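Local coordinates for ThiJ/PfpI domain protein (PDB 4HCJ), which is a DJ-1/PfpI-family protein of unestablished function, possibly a hydrolase, that can bind magnesium ions, at residues 9-14 with 71-76. Numbering follows the deposited sequence.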
loop_
_atom_site.group_PDB
_atom_site.type_symbol
_atom_site.label_atom_id
_atom_site.label_comp_id
_atom_site.label_asym_id
_atom_site.label_seq_id
_atom_site.Cartn_x
_atom_site.Cartn_y
_atom_site.Cartn_z
ATOM N N ASN A 9 6.547 10.780 7.007
ATOM C CA ASN A 9 6.291 9.426 7.497
ATOM C C ASN A 9 5.369 8.677 6.530
ATOM O O ASN A 9 4.433 9.262 5.974
ATOM C CB ASN A 9 5.585 9.451 8.853
ATOM C CG ASN A 9 6.422 10.055 9.957
ATOM O OD1 ASN A 9 7.644 9.923 9.997
ATOM N ND2 ASN A 9 5.745 10.715 10.883
ATOM N N ILE A 10 5.614 7.378 6.377
ATOM C CA ILE A 10 4.801 6.501 5.545
ATOM C C ILE A 10 4.327 5.313 6.373
ATOM O O ILE A 10 5.110 4.712 7.108
ATOM C CB ILE A 10 5.591 6.017 4.312
ATOM C CG1 ILE A 10 5.916 7.190 3.388
ATOM C CG2 ILE A 10 4.838 4.905 3.555
ATOM C CD1 ILE A 10 6.849 6.822 2.252
ATOM N N LEU A 11 3.049 4.977 6.242
ATOM C CA LEU A 11 2.447 3.819 6.894
ATOM C C LEU A 11 2.294 2.654 5.931
ATOM O O LEU A 11 1.738 2.846 4.839
ATOM C CB LEU A 11 1.053 4.178 7.393
ATOM C CG LEU A 11 0.261 3.034 8.031
ATOM C CD1 LEU A 11 0.906 2.589 9.353
ATOM C CD2 LEU A 11 -1.182 3.436 8.231
ATOM N N TYR A 12 2.738 1.463 6.320
ATOM C CA TYR A 12 2.376 0.244 5.625
ATOM C C TYR A 12 1.152 -0.405 6.267
ATOM O O TYR A 12 0.999 -0.393 7.496
ATOM C CB TYR A 12 3.515 -0.756 5.673
ATOM C CG TYR A 12 4.738 -0.430 4.863
ATOM C CD1 TYR A 12 4.763 -0.665 3.493
ATOM C CD2 TYR A 12 5.882 0.096 5.461
ATOM C CE1 TYR A 12 5.881 -0.410 2.733
ATOM C CE2 TYR A 12 7.022 0.344 4.708
ATOM C CZ TYR A 12 7.017 0.092 3.350
ATOM O OH TYR A 12 8.171 0.323 2.637
ATOM N N VAL A 13 0.314 -1.003 5.433
ATOM C CA VAL A 13 -0.743 -1.916 5.853
ATOM C C VAL A 13 -0.439 -3.256 5.206
ATOM O O VAL A 13 -0.324 -3.333 3.976
ATOM C CB VAL A 13 -2.130 -1.406 5.387
ATOM C CG1 VAL A 13 -3.198 -2.482 5.529
ATOM C CG2 VAL A 13 -2.510 -0.136 6.149
HETATM N N MSE A 14 -0.287 -4.315 6.005
HETATM C CA MSE A 14 0.049 -5.610 5.431
HETATM C C MSE A 14 -0.310 -6.723 6.382
HETATM O O MSE A 14 -0.546 -6.506 7.580
HETATM C CB MSE A 14 1.529 -5.673 5.017
HETATM C CG MSE A 14 2.515 -5.727 6.167
HETATM SE SE MSE A 14 4.230 -5.076 5.472
HETATM C CE MSE A 14 5.415 -5.906 6.737
ATOM N N ASP A 71 2.077 10.808 5.772
ATOM C CA ASP A 71 1.836 11.444 4.478
ATOM C C ASP A 71 1.209 10.486 3.465
ATOM O O ASP A 71 0.633 10.934 2.466
ATOM C CB ASP A 71 3.151 11.965 3.891
ATOM C CG ASP A 71 3.813 13.022 4.748
ATOM O OD1 ASP A 71 3.120 13.703 5.542
ATOM O OD2 ASP A 71 5.041 13.167 4.598
ATOM N N ALA A 72 1.359 9.185 3.680
ATOM C CA ALA A 72 0.946 8.166 2.723
ATOM C C ALA A 72 0.679 6.880 3.466
ATOM O O ALA A 72 1.290 6.624 4.520
ATOM C CB ALA A 72 2.039 7.924 1.698
ATOM N N VAL A 73 -0.184 6.065 2.877
ATOM C CA VAL A 73 -0.356 4.673 3.261
ATOM C C VAL A 73 -0.007 3.803 2.061
ATOM O O VAL A 73 -0.301 4.162 0.916
ATOM C CB VAL A 73 -1.789 4.401 3.797
ATOM C CG1 VAL A 73 -2.863 4.679 2.737
ATOM C CG2 VAL A 73 -1.920 2.982 4.311
ATOM N N VAL A 74 0.652 2.685 2.347
ATOM C CA VAL A 74 1.076 1.718 1.332
ATOM C C VAL A 74 0.524 0.347 1.691
ATOM O O VAL A 74 0.881 -0.232 2.741
ATOM C CB VAL A 74 2.608 1.652 1.248
ATOM C CG1 VAL A 74 3.060 0.529 0.316
ATOM C CG2 VAL A 74 3.187 3.001 0.819
ATOM N N PHE A 75 -0.337 -0.176 0.824
ATOM C CA PHE A 75 -0.918 -1.514 0.972
ATOM C C PHE A 75 -0.031 -2.527 0.259
ATOM O O PHE A 75 0.068 -2.527 -0.974
ATOM C CB PHE A 75 -2.346 -1.534 0.409
ATOM C CG PHE A 75 -3.303 -0.673 1.182
ATOM C CD1 PHE A 75 -3.980 -1.186 2.286
ATOM C CD2 PHE A 75 -3.529 0.653 0.824
ATOM C CE1 PHE A 75 -4.846 -0.390 3.028
ATOM C CE2 PHE A 75 -4.393 1.450 1.572
ATOM C CZ PHE A 75 -5.044 0.926 2.675
ATOM N N VAL A 76 0.618 -3.383 1.042
ATOM C CA VAL A 76 1.496 -4.418 0.524
ATOM C C VAL A 76 0.702 -5.692 0.265
ATOM O O VAL A 76 -0.235 -6.004 1.010
ATOM C CB VAL A 76 2.664 -4.669 1.533
ATOM C CG1 VAL A 76 3.431 -5.947 1.231
ATOM C CG2 VAL A 76 3.604 -3.466 1.545
#
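Asp71 N donates a nearly straight hydrogen bond to Asn9 O (2.8 Å), while Asp71 OD1 is hydrogen-bonded to Thr7 N. The bond to Asn9 O takes the place of the one Ala72 N would make in a regular parallel ladder; that buried amide has no partner. Ala72 O accepts from Leu11 N at 3.0 Å, and from Val73 onward the pairing is regular and parallel. Val73 CG2 leans on Val13 CG2 (3.7 Å) and more loosely on Leu11 CD2. Val74 grips the neighbouring strand with both backbone groups: its N donates to Leu11 O at 2.7 Å, and its O accepts from Val13 N. The two strands are central neighbours in the parallel part of the sheet in the alpha-beta-alpha sandwich. Helix 21-33 packs on the Ile10, Tyr12 and Val74 face, and helix 88-99 on the Leu11, Val13, Val73 and Phe75 face. The branches of Val74 divide, CG2 meeting Ile10 CG2 and CG1 lying beside the Tyr12 ring, whose OH is hydrogen-bonded to Ser27 OG. Phe75 runs alongside Val13, with CD1 3.6 Å from Val13 CG1. At Val76, N donates to Val13 O (3.1 Å), CB meets Met14 CB, and chi1 of 166° sets CG2 anti to the carbonyl carbon, from where it reaches back to Tyr12 CD1 at 3.6 Å.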